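Local structure of RagB/SusD domain protein (Flavobacterium johnsoniae, 5J5U) at residues D453-Q456 with Y462-A465; V122-A127 with Q144-S149; S438-V443 with D474-V479; G31-R36 with W73-A78; G43-H48 with G442-R447. The protein probably binds chitin or its oligosaccharides at the outer membrane, as a SusD-like member of a chitin utilization locus. One frame throughout, in Å; residues are numbered along the deposited sequence.

Overall arrangement
The five contacts fall into two touching groups within one single-chain, mostly helical protein. Contact 4 is the link for contacts 1 and 2. Glu454 CG of contact 1 packs 3.5 Å from Trp73 CZ2 of contact 4. Tyr77 OH of contact 4 meets Pro123 O of contact 2 at 2.7 Å, a probable hydrogen bond. Contacts 3 and 5 form the other group. They share Gly442 and Val443, and their centres are only about 9 Å apart. A probable hydrogen bond, Thr446 OG1 to Gly477 O at 2.5 Å, joins them. Contacts 4 and 5 both use helix 31-45 but do not touch; their centres are about 19 Å apart. None of the five can be assigned to a chitin-binding site.

Contact 1 of 5, residues D453-Q456 with Y462-A465; sequences DEMQ and YMEA
Two groups grip Glu454 OE1: the hydroxyl of Tyr140 bonds to it, and Asn458 ND2 adds a weak bond. The bond to Tyr140 ties helix 452-457 to a loop far back in the sequence. The carbon part of the same side chain faces Tyr462, with Glu454 CB 3.8 Å from Tyr462 CD2. This approach to the ring is oblique.

Met455 makes the larger contact. Its CB sits over one face of the Tyr462 ring, 3.9 Å from the centroid and 15° off the normal. This is a CH-pi contact, displaced toward the rim. With CG anti to the backbone N (chi1 175°) and a bend at chi2, the chain brings the sulfur back to the ring. Met455 SD lies 3.5 Å from Tyr462 CD1, and about as close to CE1. Its direction to the ring is oblique, 53° off the normal, so the Met-aromatic contact is made near the rim and not over the centre. The two side chains cross at about a right angle. Beyond the ring, Met455 SD meets Met463 SD at 3.9 Å. No hydrogen bond joins the two segments.

The Tyr462 hydroxyl is satisfied by Asn473 ND2, which holds the far end of the ring. Helices 452-457 and 459-468 are consecutive and short, one residue apart, and pack on each other through the Tyr462 ring. Tyr462 and Ala465 of the second helix rest on Tyr140 and Tyr450 in adjoining loops, and Glu454 of the first packs on Trp73 of helix 66-90.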
# COMPACT_ATOMS: atom_id res chain seq x y z
N ASP A 453 -21.87 11.07 8.76
CA ASP A 453 -22.56 10.24 9.75
C ASP A 453 -21.92 10.36 11.12
O ASP A 453 -22.59 10.25 12.13
CB ASP A 453 -22.57 8.77 9.34
CG ASP A 453 -23.21 8.55 8.00
OD1 ASP A 453 -22.53 8.78 6.96
OD2 ASP A 453 -24.40 8.18 7.98
N GLU A 454 -20.60 10.56 11.14
CA GLU A 454 -19.88 10.71 12.40
C GLU A 454 -20.27 12.03 13.05
O GLU A 454 -20.38 12.11 14.27
CB GLU A 454 -18.38 10.63 12.19
CG GLU A 454 -17.89 9.22 11.99
CD GLU A 454 -18.06 8.38 13.26
OE1 GLU A 454 -17.73 8.89 14.34
OE2 GLU A 454 -18.54 7.24 13.16
N MET A 455 -20.48 13.05 12.24
CA MET A 455 -20.97 14.33 12.75
C MET A 455 -22.39 14.19 13.30
O MET A 455 -22.77 14.88 14.24
CB MET A 455 -20.93 15.40 11.66
CG MET A 455 -21.52 16.74 12.05
SD MET A 455 -20.55 17.59 13.32
CE MET A 455 -21.74 18.84 13.84
N GLN A 456 -23.17 13.27 12.73
CA GLN A 456 -24.57 13.14 13.15
C GLN A 456 -24.78 12.20 14.36
O GLN A 456 -25.72 12.39 15.11
CB GLN A 456 -25.40 12.66 11.97
CG GLN A 456 -25.58 13.72 10.90
CD GLN A 456 -26.04 13.14 9.59
OE1 GLN A 456 -25.65 12.02 9.21
NE2 GLN A 456 -26.87 13.88 8.87
N TYR A 462 -16.08 13.71 17.07
CA TYR A 462 -15.86 14.17 15.71
C TYR A 462 -15.27 15.59 15.72
O TYR A 462 -14.18 15.84 15.18
CB TYR A 462 -17.18 14.12 14.92
CG TYR A 462 -17.12 14.75 13.57
CD1 TYR A 462 -17.43 16.09 13.39
CD2 TYR A 462 -16.73 14.01 12.46
CE1 TYR A 462 -17.37 16.68 12.14
CE2 TYR A 462 -16.66 14.60 11.20
CZ TYR A 462 -16.98 15.93 11.05
OH TYR A 462 -16.90 16.50 9.80
N MET A 463 -15.97 16.49 16.41
CA MET A 463 -15.53 17.88 16.51
C MET A 463 -14.19 18.03 17.24
O MET A 463 -13.40 18.92 16.87
CB MET A 463 -16.60 18.72 17.23
CG MET A 463 -17.85 18.99 16.39
SD MET A 463 -17.44 19.56 14.72
CE MET A 463 -16.73 21.18 15.09
N GLU A 464 -13.90 17.19 18.23
CA GLU A 464 -12.58 17.26 18.87
C GLU A 464 -11.49 16.93 17.86
O GLU A 464 -10.45 17.64 17.79
CB GLU A 464 -12.46 16.34 20.07
CG GLU A 464 -13.29 16.79 21.24
CD GLU A 464 -13.08 15.95 22.51
OE1 GLU A 464 -12.26 14.99 22.48
OE2 GLU A 464 -13.73 16.28 23.54
N ALA A 465 -11.71 15.89 17.06
CA ALA A 465 -10.72 15.54 16.01
C ALA A 465 -10.59 16.68 14.95
O ALA A 465 -9.47 17.03 14.51
CB ALA A 465 -11.09 14.24 15.33

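Contact 2 of 5, residues V122-A127 with Q144-S149; sequences VPYSEA and QDIYNS
Ile146 of helix 143-160 spreads its two branches over the loop 122-127. The longer branch goes to Val122 and the shorter to Tyr124. Its CG1 is anti to the carbonyl carbon (chi1 -64°), and the chain then runs extended to CD1. This carries CD1 to Val122 CG2, 3.7 Å away, and close to Val122 O. The two aliphatic side chains cross at about a right angle. Of the two Val122 methyls, CG2 is the one that meets the helix.

Ile146 CG2 lies 4.0 Å from Tyr124 CD2. It comes to the ring obliquely. Tyr124 reaches out from a type I beta turn that runs from Tyr124 to Ala127 and is closed by Ala127 N bonding to Tyr124 O at 2.8 Å. The turn belongs to the loop between helix 98-119 and helix 143-160, in the mainly helical fold of this SusD-like family. Asp141, in the same loop, accepts a hydrogen bond from Ser125 N and also touches Tyr124 and Ile146.

Tyr124 points to the helix, CG anti to the backbone N (chi1 -177°). Ser149 OG lies near the plane of the ring at its edge, 3.9 Å from Tyr124 CE2. A water also stands in the ring plane, between Tyr124 OH and Ser149 OG. It is 3.2 Å from Ser149 OG; its separation from Tyr124 OH is too short to be trusted. The firmer partner of the phenol is Lys108 NZ, on helix 98-119. Ala112 of that helix also packs against Tyr124.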
# COMPACT_ATOMS: atom_id res chain seq x y z
N VAL A 122 -8.40 8.57 14.44
CA VAL A 122 -9.58 7.73 14.22
C VAL A 122 -9.94 6.96 15.48
O VAL A 122 -9.07 6.70 16.32
CB VAL A 122 -9.35 6.69 13.07
CG1 VAL A 122 -9.09 7.36 11.73
CG2 VAL A 122 -8.24 5.74 13.43
N PRO A 123 -11.21 6.57 15.62
CA PRO A 123 -11.53 5.62 16.71
C PRO A 123 -10.71 4.33 16.60
O PRO A 123 -10.61 3.68 15.54
CB PRO A 123 -13.03 5.35 16.52
CG PRO A 123 -13.55 6.57 15.81
CD PRO A 123 -12.41 7.09 14.94
N TYR A 124 -10.07 3.97 17.70
CA TYR A 124 -9.28 2.75 17.71
C TYR A 124 -9.45 2.06 19.08
O TYR A 124 -10.18 1.07 19.20
CB TYR A 124 -7.82 3.05 17.39
CG TYR A 124 -6.92 1.85 17.30
CD1 TYR A 124 -7.30 0.72 16.59
CD2 TYR A 124 -5.67 1.86 17.91
CE1 TYR A 124 -6.47 -0.39 16.52
CE2 TYR A 124 -4.82 0.76 17.83
CZ TYR A 124 -5.23 -0.37 17.14
OH TYR A 124 -4.40 -1.47 17.04
N SER A 125 -8.82 2.62 20.10
CA SER A 125 -8.86 2.06 21.45
C SER A 125 -10.29 1.81 21.94
O SER A 125 -10.54 0.81 22.60
CB SER A 125 -8.12 2.99 22.42
OG SER A 125 -8.81 4.22 22.57
N GLU A 126 -11.23 2.67 21.57
CA GLU A 126 -12.64 2.47 21.94
C GLU A 126 -13.52 1.97 20.79
O GLU A 126 -14.74 2.11 20.82
CB GLU A 126 -13.24 3.77 22.48
CG GLU A 126 -12.50 4.30 23.68
CD GLU A 126 -13.08 5.61 24.17
OE1 GLU A 126 -14.04 6.12 23.53
OE2 GLU A 126 -12.56 6.13 25.18
N ALA A 127 -12.88 1.43 19.75
CA ALA A 127 -13.56 0.96 18.55
C ALA A 127 -13.58 -0.57 18.47
O ALA A 127 -12.75 -1.25 19.06
CB ALA A 127 -12.88 1.54 17.29
N GLN A 144 -0.52 9.94 16.84
CA GLN A 144 0.73 9.66 17.55
C GLN A 144 0.57 8.51 18.57
O GLN A 144 1.40 7.59 18.65
CB GLN A 144 1.25 10.92 18.26
CG GLN A 144 2.47 10.67 19.15
CD GLN A 144 3.07 11.96 19.69
OE1 GLN A 144 2.36 12.90 20.00
NE2 GLN A 144 4.39 11.98 19.81
N ASP A 145 -0.52 8.55 19.34
CA ASP A 145 -0.79 7.50 20.31
C ASP A 145 -1.13 6.19 19.61
O ASP A 145 -0.77 5.11 20.09
CB ASP A 145 -1.93 7.92 21.28
CG ASP A 145 -1.59 9.19 22.06
OD1 ASP A 145 -0.41 9.36 22.39
OD2 ASP A 145 -2.48 10.00 22.36
N ILE A 146 -1.83 6.27 18.48
CA ILE A 146 -2.19 5.06 17.74
C ILE A 146 -0.91 4.37 17.33
O ILE A 146 -0.77 3.16 17.47
CB ILE A 146 -3.05 5.36 16.47
CG1 ILE A 146 -4.41 5.98 16.83
CG2 ILE A 146 -3.28 4.09 15.66
CD1 ILE A 146 -5.35 6.19 15.63
N TYR A 147 0.04 5.16 16.86
CA TYR A 147 1.33 4.62 16.45
C TYR A 147 2.19 4.05 17.60
O TYR A 147 2.85 3.01 17.42
CB TYR A 147 2.11 5.70 15.70
CG TYR A 147 1.98 5.55 14.20
CD1 TYR A 147 0.79 5.87 13.54
CD2 TYR A 147 3.04 5.04 13.46
CE1 TYR A 147 0.68 5.73 12.16
CE2 TYR A 147 2.94 4.89 12.10
CZ TYR A 147 1.76 5.23 11.45
OH TYR A 147 1.71 5.04 10.10
N ASN A 148 2.21 4.72 18.76
CA ASN A 148 2.89 4.15 19.94
C ASN A 148 2.25 2.82 20.32
O ASN A 148 2.94 1.86 20.70
CB ASN A 148 2.85 5.10 21.14
CG ASN A 148 3.81 6.27 21.00
OD1 ASN A 148 4.82 6.17 20.30
ND2 ASN A 148 3.48 7.40 21.64
N SER A 149 0.93 2.76 20.23
CA SER A 149 0.21 1.53 20.53
C SER A 149 0.55 0.42 19.48
O SER A 149 0.75 -0.76 19.84
CB SER A 149 -1.29 1.82 20.61
OG SER A 149 -2.07 0.65 20.61
O HOH W 1 -2.36 -1.54 18.32

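Contact 3 of 5, residues S438-V443 with D474-V479; sequences SQTGGV and DWTGKV
Thr440 and Trp475 meet in a surface contact between two loops. One loop lies between helix 415-425 and helix 452-457, the other after helix 459-468. No hydrogen bond crosses between the segments, so the contact rests on van der Waals packing.

The methyl of Thr440 does most of the touching. Its CG2 is 3.3 Å from Trp475 CZ2, a tight approach, and also close to CE2 and NE1. It comes to the indole obliquely. Gln439 CB lies near the indole plane at its edge, 4.1 Å from Trp475 CZ2. Thr440 CG2 also reaches Thr476 CG2, at 4.3 Å. The contact buries Trp475 NE1, which has no partner in the model.

The Thr440 hydroxyl sits between the backbone N and carbonyl carbon (chi1 54°). Thr440 OG1 donates to Val443 O at 2.7 Å, which is consistent with a side chain held with its methyl toward the tryptophan. A serine here would keep the hydroxyl but is likely to open a gap beside the indole where the methyl sat. The amide end of Gln439 is held elsewhere, by Lys64 N through OE1.

In the other loop Thr476 OG1 donates to Asp474 OD2, on the anti side and 35° out of the carboxylate plane. Gly441 and Gly442 take positive phi, which favours glycine; a side chain at Gly442 would also clash with the carbonyl O of the residue before. The arrangement is that of two type I beta turns, Ser438 to Gly441 and Asp474 to Gly477, each closed by its own backbone bond and packed side chain to side chain.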
# COMPACT_ATOMS: atom_id res chain seq x y z
N SER A 438 -10.10 20.38 -11.96
CA SER A 438 -9.57 19.84 -10.71
C SER A 438 -10.09 20.62 -9.48
O SER A 438 -9.86 21.82 -9.33
CB SER A 438 -8.06 19.85 -10.72
OG SER A 438 -7.54 19.28 -9.52
N GLN A 439 -10.77 19.93 -8.57
CA GLN A 439 -11.41 20.63 -7.45
C GLN A 439 -10.38 21.18 -6.48
O GLN A 439 -10.71 22.02 -5.66
CB GLN A 439 -12.43 19.73 -6.72
CG GLN A 439 -13.75 19.55 -7.52
CD GLN A 439 -14.67 18.40 -7.04
OE1 GLN A 439 -14.51 17.84 -5.95
NE2 GLN A 439 -15.63 18.04 -7.89
N THR A 440 -9.12 20.74 -6.58
CA THR A 440 -8.04 21.30 -5.76
C THR A 440 -7.03 22.18 -6.52
O THR A 440 -6.00 22.58 -5.95
CB THR A 440 -7.22 20.21 -5.05
OG1 THR A 440 -6.76 19.29 -6.04
CG2 THR A 440 -8.05 19.45 -4.05
N GLY A 441 -7.31 22.48 -7.78
CA GLY A 441 -6.37 23.24 -8.59
C GLY A 441 -5.06 22.50 -8.81
O GLY A 441 -4.00 23.11 -8.98
N GLY A 442 -5.13 21.17 -8.76
CA GLY A 442 -3.97 20.32 -9.02
C GLY A 442 -3.18 19.99 -7.77
O GLY A 442 -2.09 19.43 -7.88
N VAL A 443 -3.69 20.36 -6.60
CA VAL A 443 -3.04 20.03 -5.33
C VAL A 443 -3.38 18.60 -4.90
O VAL A 443 -4.57 18.27 -4.75
CB VAL A 443 -3.47 21.00 -4.23
CG1 VAL A 443 -2.74 20.66 -2.92
CG2 VAL A 443 -3.17 22.45 -4.65
N ASP A 474 -11.47 17.92 5.95
CA ASP A 474 -11.29 18.11 4.53
C ASP A 474 -10.16 17.20 3.99
O ASP A 474 -9.32 16.74 4.75
CB ASP A 474 -11.01 19.58 4.24
CG ASP A 474 -11.31 19.95 2.83
OD1 ASP A 474 -12.29 19.40 2.29
OD2 ASP A 474 -10.57 20.78 2.25
N TRP A 475 -10.20 16.93 2.69
CA TRP A 475 -9.20 16.11 2.00
C TRP A 475 -7.86 16.85 1.74
O TRP A 475 -6.89 16.24 1.35
CB TRP A 475 -9.92 15.52 0.75
CG TRP A 475 -10.03 16.20 -0.63
CD1 TRP A 475 -9.56 15.72 -1.81
CD2 TRP A 475 -10.69 17.44 -0.95
NE1 TRP A 475 -9.89 16.55 -2.84
CE2 TRP A 475 -10.58 17.63 -2.34
CE3 TRP A 475 -11.41 18.39 -0.21
CZ2 TRP A 475 -11.13 18.74 -3.01
CZ3 TRP A 475 -11.97 19.52 -0.87
CH2 TRP A 475 -11.80 19.68 -2.27
N THR A 476 -7.83 18.16 1.98
CA THR A 476 -6.60 18.97 2.00
C THR A 476 -5.98 19.06 3.41
O THR A 476 -4.96 19.72 3.60
CB THR A 476 -6.87 20.40 1.51
OG1 THR A 476 -8.05 20.88 2.15
CG2 THR A 476 -7.11 20.40 -0.01
N GLY A 477 -6.61 18.43 4.41
CA GLY A 477 -5.97 18.29 5.72
C GLY A 477 -4.78 17.33 5.71
O GLY A 477 -4.60 16.57 4.75
N LYS A 478 -3.99 17.35 6.79
CA LYS A 478 -2.80 16.50 6.95
C LYS A 478 -2.95 15.56 8.14
O LYS A 478 -3.51 15.94 9.17
CB LYS A 478 -1.53 17.32 7.20
CG LYS A 478 -1.13 18.29 6.13
CD LYS A 478 -0.12 17.70 5.20
CE LYS A 478 0.39 18.73 4.19
NZ LYS A 478 1.20 19.81 4.82
N VAL A 479 -2.40 14.35 8.00
CA VAL A 479 -2.33 13.43 9.12
C VAL A 479 -1.06 13.81 9.87
O VAL A 479 -0.19 14.49 9.34
CB VAL A 479 -2.30 11.91 8.66
CG1 VAL A 479 -3.51 11.59 7.81
CG2 VAL A 479 -1.04 11.60 7.87

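Contact 4 of 5, residues G31-R36 with W73-A78; sequences GYYQHR and WRNVYA
Helices 31-45 and 66-90 run roughly antiparallel where Tyr33 and Asn75 come together: their axes there pass 9.8 Å apart at 150°, and these two residues have the nearest CA atoms. Asn75 sits between two tyrosines.

On one side its amide lies beside the Tyr32 ring. Asn75 ND2 is 3.7 Å from Tyr32 CD1, and OD1 is as near. The ring and amide planes are only 19° apart, but the amide lies obliquely to the ring. On the other side Asn75 CB meets the edge of the Tyr33 ring, 3.8 Å from CD2, and here the planes stand nearly perpendicular. Tyr33 reaches this place with CG between the backbone N and the carbonyl carbon (chi1 69°). Asn75 ND2 bonds to Asp30 OD2, which sets the turn of the amide. A weak bond from Arg74 NH1 reaches Asn75 OD1.

Arg74 NH1 also comes within 4.3 Å of Tyr32 CE1. The guanidinium carbon Arg74 CZ is 5.6 Å from the Tyr32 centroid, a long cation-pi contact that can be weak at most. Arg36, one turn on from Tyr32, lays its CD over the centre of the Tyr32 ring. Its NH1 bonds to Tyr32 O at 3.0 Å, and NE makes a salt bridge to Glu67.

Glu80 and Arg114 hold the Tyr33 hydroxyl. Helix 98-119 packs on Val76 through Val111 and Leu115 and reaches helix 31-45 through Arg114, so the three helices meet here.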
# COMPACT_ATOMS: atom_id res chain seq x y z
N GLY A 31 -13.91 -5.84 -2.69
CA GLY A 31 -13.75 -5.06 -3.90
C GLY A 31 -14.28 -3.65 -3.72
O GLY A 31 -13.87 -2.74 -4.44
N TYR A 32 -15.17 -3.49 -2.74
CA TYR A 32 -15.77 -2.19 -2.47
C TYR A 32 -14.71 -1.12 -2.15
O TYR A 32 -14.75 -0.04 -2.73
CB TYR A 32 -16.80 -2.30 -1.33
CG TYR A 32 -17.58 -1.03 -1.11
CD1 TYR A 32 -17.28 -0.16 -0.07
CD2 TYR A 32 -18.62 -0.68 -1.97
CE1 TYR A 32 -17.99 1.01 0.12
CE2 TYR A 32 -19.34 0.48 -1.79
CZ TYR A 32 -19.02 1.32 -0.75
OH TYR A 32 -19.73 2.48 -0.58
N TYR A 33 -13.74 -1.39 -1.27
CA TYR A 33 -12.74 -0.33 -1.03
C TYR A 33 -11.44 -0.54 -1.75
O TYR A 33 -10.63 0.39 -1.83
CB TYR A 33 -12.46 -0.10 0.47
CG TYR A 33 -11.75 -1.17 1.24
CD1 TYR A 33 -10.38 -1.39 1.10
CD2 TYR A 33 -12.43 -1.94 2.18
CE1 TYR A 33 -9.71 -2.38 1.85
CE2 TYR A 33 -11.79 -2.91 2.94
CZ TYR A 33 -10.44 -3.13 2.77
OH TYR A 33 -9.83 -4.09 3.53
N GLN A 34 -11.20 -1.74 -2.28
CA GLN A 34 -10.05 -1.90 -3.17
C GLN A 34 -10.27 -1.06 -4.41
O GLN A 34 -9.34 -0.43 -4.94
CB GLN A 34 -9.84 -3.37 -3.58
CG GLN A 34 -9.35 -4.25 -2.46
CD GLN A 34 -7.95 -3.89 -2.00
OE1 GLN A 34 -7.16 -3.26 -2.72
NE2 GLN A 34 -7.63 -4.28 -0.77
N HIS A 35 -11.51 -1.03 -4.87
CA HIS A 35 -11.83 -0.24 -6.05
C HIS A 35 -11.73 1.26 -5.72
O HIS A 35 -11.15 2.04 -6.48
CB HIS A 35 -13.24 -0.60 -6.56
CG HIS A 35 -13.55 -0.10 -7.93
ND1 HIS A 35 -14.79 -0.23 -8.52
CD2 HIS A 35 -12.77 0.54 -8.85
CE1 HIS A 35 -14.76 0.31 -9.73
NE2 HIS A 35 -13.55 0.78 -9.95
N ARG A 36 -12.28 1.66 -4.58
CA ARG A 36 -12.42 3.08 -4.29
C ARG A 36 -11.17 3.70 -3.61
O ARG A 36 -10.72 4.77 -3.98
CB ARG A 36 -13.67 3.30 -3.43
CG ARG A 36 -14.97 3.06 -4.19
CD ARG A 36 -16.17 2.83 -3.25
NE ARG A 36 -17.42 2.68 -4.02
CZ ARG A 36 -17.77 1.57 -4.66
NH1 ARG A 36 -17.00 0.50 -4.63
NH2 ARG A 36 -18.90 1.54 -5.35
N TRP A 73 -13.22 3.61 5.52
CA TRP A 73 -13.78 3.82 6.85
C TRP A 73 -14.95 2.87 7.15
O TRP A 73 -14.92 2.07 8.10
CB TRP A 73 -14.24 5.25 6.98
CG TRP A 73 -14.92 5.60 8.27
CD1 TRP A 73 -16.20 5.32 8.63
CD2 TRP A 73 -14.36 6.36 9.35
NE1 TRP A 73 -16.47 5.83 9.88
CE2 TRP A 73 -15.35 6.49 10.33
CE3 TRP A 73 -13.10 6.95 9.57
CZ2 TRP A 73 -15.14 7.17 11.52
CZ3 TRP A 73 -12.89 7.62 10.75
CH2 TRP A 73 -13.91 7.72 11.72
N ARG A 74 -15.96 2.96 6.30
CA ARG A 74 -17.19 2.21 6.49
C ARG A 74 -16.96 0.71 6.54
O ARG A 74 -17.51 0.04 7.42
CB ARG A 74 -18.16 2.54 5.37
CG ARG A 74 -19.27 1.54 5.24
CD ARG A 74 -20.10 1.83 4.00
NE ARG A 74 -21.39 1.14 4.06
CZ ARG A 74 -21.62 -0.07 3.56
NH1 ARG A 74 -20.65 -0.74 2.95
NH2 ARG A 74 -22.83 -0.61 3.68
N ASN A 75 -16.12 0.18 5.65
CA ASN A 75 -15.98 -1.26 5.60
C ASN A 75 -15.02 -1.81 6.64
O ASN A 75 -15.21 -2.92 7.16
CB ASN A 75 -15.59 -1.73 4.20
CG ASN A 75 -16.81 -1.89 3.30
OD1 ASN A 75 -17.82 -1.20 3.46
ND2 ASN A 75 -16.76 -2.86 2.41
N VAL A 76 -13.99 -1.05 6.97
CA VAL A 76 -13.13 -1.48 8.06
C VAL A 76 -13.92 -1.53 9.38
O VAL A 76 -13.87 -2.52 10.10
CB VAL A 76 -11.88 -0.58 8.21
CG1 VAL A 76 -11.27 -0.73 9.59
CG2 VAL A 76 -10.86 -0.91 7.14
N TYR A 77 -14.71 -0.50 9.68
CA TYR A 77 -15.45 -0.56 10.93
C TYR A 77 -16.60 -1.57 10.88
O TYR A 77 -16.91 -2.18 11.90
CB TYR A 77 -15.96 0.82 11.31
CG TYR A 77 -14.84 1.70 11.82
CD1 TYR A 77 -14.10 1.33 12.95
CD2 TYR A 77 -14.51 2.88 11.18
CE1 TYR A 77 -13.06 2.14 13.42
CE2 TYR A 77 -13.48 3.67 11.63
CZ TYR A 77 -12.75 3.30 12.74
OH TYR A 77 -11.73 4.11 13.16
N ALA A 78 -17.24 -1.76 9.73
CA ALA A 78 -18.33 -2.73 9.66
C ALA A 78 -17.84 -4.19 9.75
O ALA A 78 -18.42 -5.01 10.46
CB ALA A 78 -19.14 -2.52 8.41

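Contact 5 of 5, residues G43-H48 with G442-R447; sequences GGFVQH and GVVPTR
Aromatic contact comes first: Pro445 lays its ring edge over one face of Phe45. Pro445 CG is 4.0 Å from the centroid of the Phe45 ring, 28° off the normal, a CH-pi contact. The nearest atoms are Phe45 CZ and Pro445 CG, at 3.6 Å. Pro445 CB lies close to CZ and CE2, and CD lies above the rim on the same face. The two side chains cross at a slant.

Aliphatic contact adds a second, smaller patch. Val444 CG1 meets Phe45 CB at 4.0 Å, approaching the ring only obliquely. Val444 also touches Trp422 of helix 415-425. The phenyl ring of Phe45 gets to the proline with CG anti to the carbonyl carbon (chi1 -68°). An alanine here would remove the ring and is likely to leave a gap beside Pro445, whose CG and CB would lose the face they rest on.

Hydrogen bonds do not cross this contact; they hold each side in place. Pro445 O accepts from Tyr419 OH, and Thr446 O from Arg423 NH1, both on helix 415-425. Arg447 NH2 bonds to Tyr119 O. On the other side Val46 O takes Trp408 NE1.

Phe45 is the last residue of helix 31-45. Gln47, with phi 57°, ends it as the C-prime residue of a Schellman motif. The weak bonds are His48 N to Gly43 O at 3.0 Å and Gln47 N to Gly44 O at 3.2 Å. The contact thus joins a Schellman-capped helix end to a loop nearly 400 residues later in the chain, within the helical SusD-like fold.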
# COMPACT_ATOMS: atom_id res chain seq x y z
N GLY A 43 -4.45 5.21 -5.97
CA GLY A 43 -3.89 4.91 -7.26
C GLY A 43 -3.86 6.08 -8.23
O GLY A 43 -2.90 6.21 -9.00
N GLY A 44 -4.89 6.91 -8.22
CA GLY A 44 -4.86 8.09 -9.06
C GLY A 44 -4.00 9.20 -8.48
O GLY A 44 -3.30 9.90 -9.22
N PHE A 45 -4.04 9.37 -7.15
CA PHE A 45 -3.28 10.42 -6.47
C PHE A 45 -1.77 10.24 -6.74
O PHE A 45 -1.06 11.20 -7.01
CB PHE A 45 -3.50 10.42 -4.94
CG PHE A 45 -4.88 10.81 -4.49
CD1 PHE A 45 -5.81 11.34 -5.37
CD2 PHE A 45 -5.24 10.66 -3.15
CE1 PHE A 45 -7.08 11.70 -4.94
CE2 PHE A 45 -6.51 11.00 -2.70
CZ PHE A 45 -7.43 11.53 -3.60
N VAL A 46 -1.29 9.01 -6.63
CA VAL A 46 0.14 8.78 -6.72
C VAL A 46 0.53 8.36 -8.17
O VAL A 46 1.66 8.02 -8.45
CB VAL A 46 0.59 7.74 -5.66
CG1 VAL A 46 0.41 6.29 -6.17
CG2 VAL A 46 2.01 8.00 -5.21
N GLN A 47 -0.44 8.48 -9.09
CA GLN A 47 -0.21 8.30 -10.52
C GLN A 47 0.38 6.93 -10.85
O GLN A 47 1.27 6.80 -11.69
CB GLN A 47 0.66 9.44 -11.04
CG GLN A 47 0.06 10.81 -10.76
CD GLN A 47 0.81 11.98 -11.46
OE1 GLN A 47 2.00 11.89 -11.78
NE2 GLN A 47 0.09 13.09 -11.66
N HIS A 48 -0.12 5.91 -10.15
CA HIS A 48 0.07 4.55 -10.57
C HIS A 48 -0.75 4.29 -11.86
O HIS A 48 -0.29 3.58 -12.76
CB HIS A 48 -0.37 3.59 -9.47
CG HIS A 48 0.70 3.27 -8.48
ND1 HIS A 48 0.45 2.57 -7.31
CD2 HIS A 48 2.02 3.56 -8.47
CE1 HIS A 48 1.58 2.43 -6.64
NE2 HIS A 48 2.54 3.03 -7.31
N GLY A 442 -5.13 21.17 -8.76
CA GLY A 442 -3.97 20.32 -9.02
C GLY A 442 -3.18 19.99 -7.77
O GLY A 442 -2.09 19.43 -7.88
N VAL A 443 -3.69 20.36 -6.60
CA VAL A 443 -3.04 20.03 -5.33
C VAL A 443 -3.38 18.60 -4.90
O VAL A 443 -4.57 18.27 -4.75
CB VAL A 443 -3.47 21.00 -4.23
CG1 VAL A 443 -2.74 20.66 -2.92
CG2 VAL A 443 -3.17 22.45 -4.65
N VAL A 444 -2.39 17.75 -4.69
CA VAL A 444 -2.73 16.40 -4.30
C VAL A 444 -3.41 16.38 -2.91
O VAL A 444 -2.92 16.95 -1.95
CB VAL A 444 -1.53 15.45 -4.30
CG1 VAL A 444 -2.00 13.98 -4.07
CG2 VAL A 444 -0.78 15.57 -5.61
N PRO A 445 -4.59 15.76 -2.84
CA PRO A 445 -5.23 15.55 -1.54
C PRO A 445 -4.30 14.82 -0.59
O PRO A 445 -3.62 13.86 -1.00
CB PRO A 445 -6.46 14.71 -1.89
CG PRO A 445 -6.73 15.06 -3.33
CD PRO A 445 -5.39 15.20 -3.94
N THR A 446 -4.27 15.24 0.67
CA THR A 446 -3.32 14.66 1.61
C THR A 446 -3.98 13.79 2.69
O THR A 446 -3.30 13.29 3.58
CB THR A 446 -2.45 15.76 2.25
OG1 THR A 446 -3.27 16.88 2.60
CG2 THR A 446 -1.37 16.20 1.25
N ARG A 447 -5.30 13.62 2.60
CA ARG A 447 -6.03 12.62 3.41
C ARG A 447 -7.41 12.45 2.80
O ARG A 447 -7.81 13.25 1.96
CB ARG A 447 -6.15 13.04 4.88
CG ARG A 447 -7.07 14.28 5.08
CD ARG A 447 -7.15 14.75 6.55
NE ARG A 447 -8.02 13.92 7.38
CZ ARG A 447 -9.35 14.08 7.52
NH1 ARG A 447 -9.97 15.04 6.85
NH2 ARG A 447 -10.06 13.26 8.31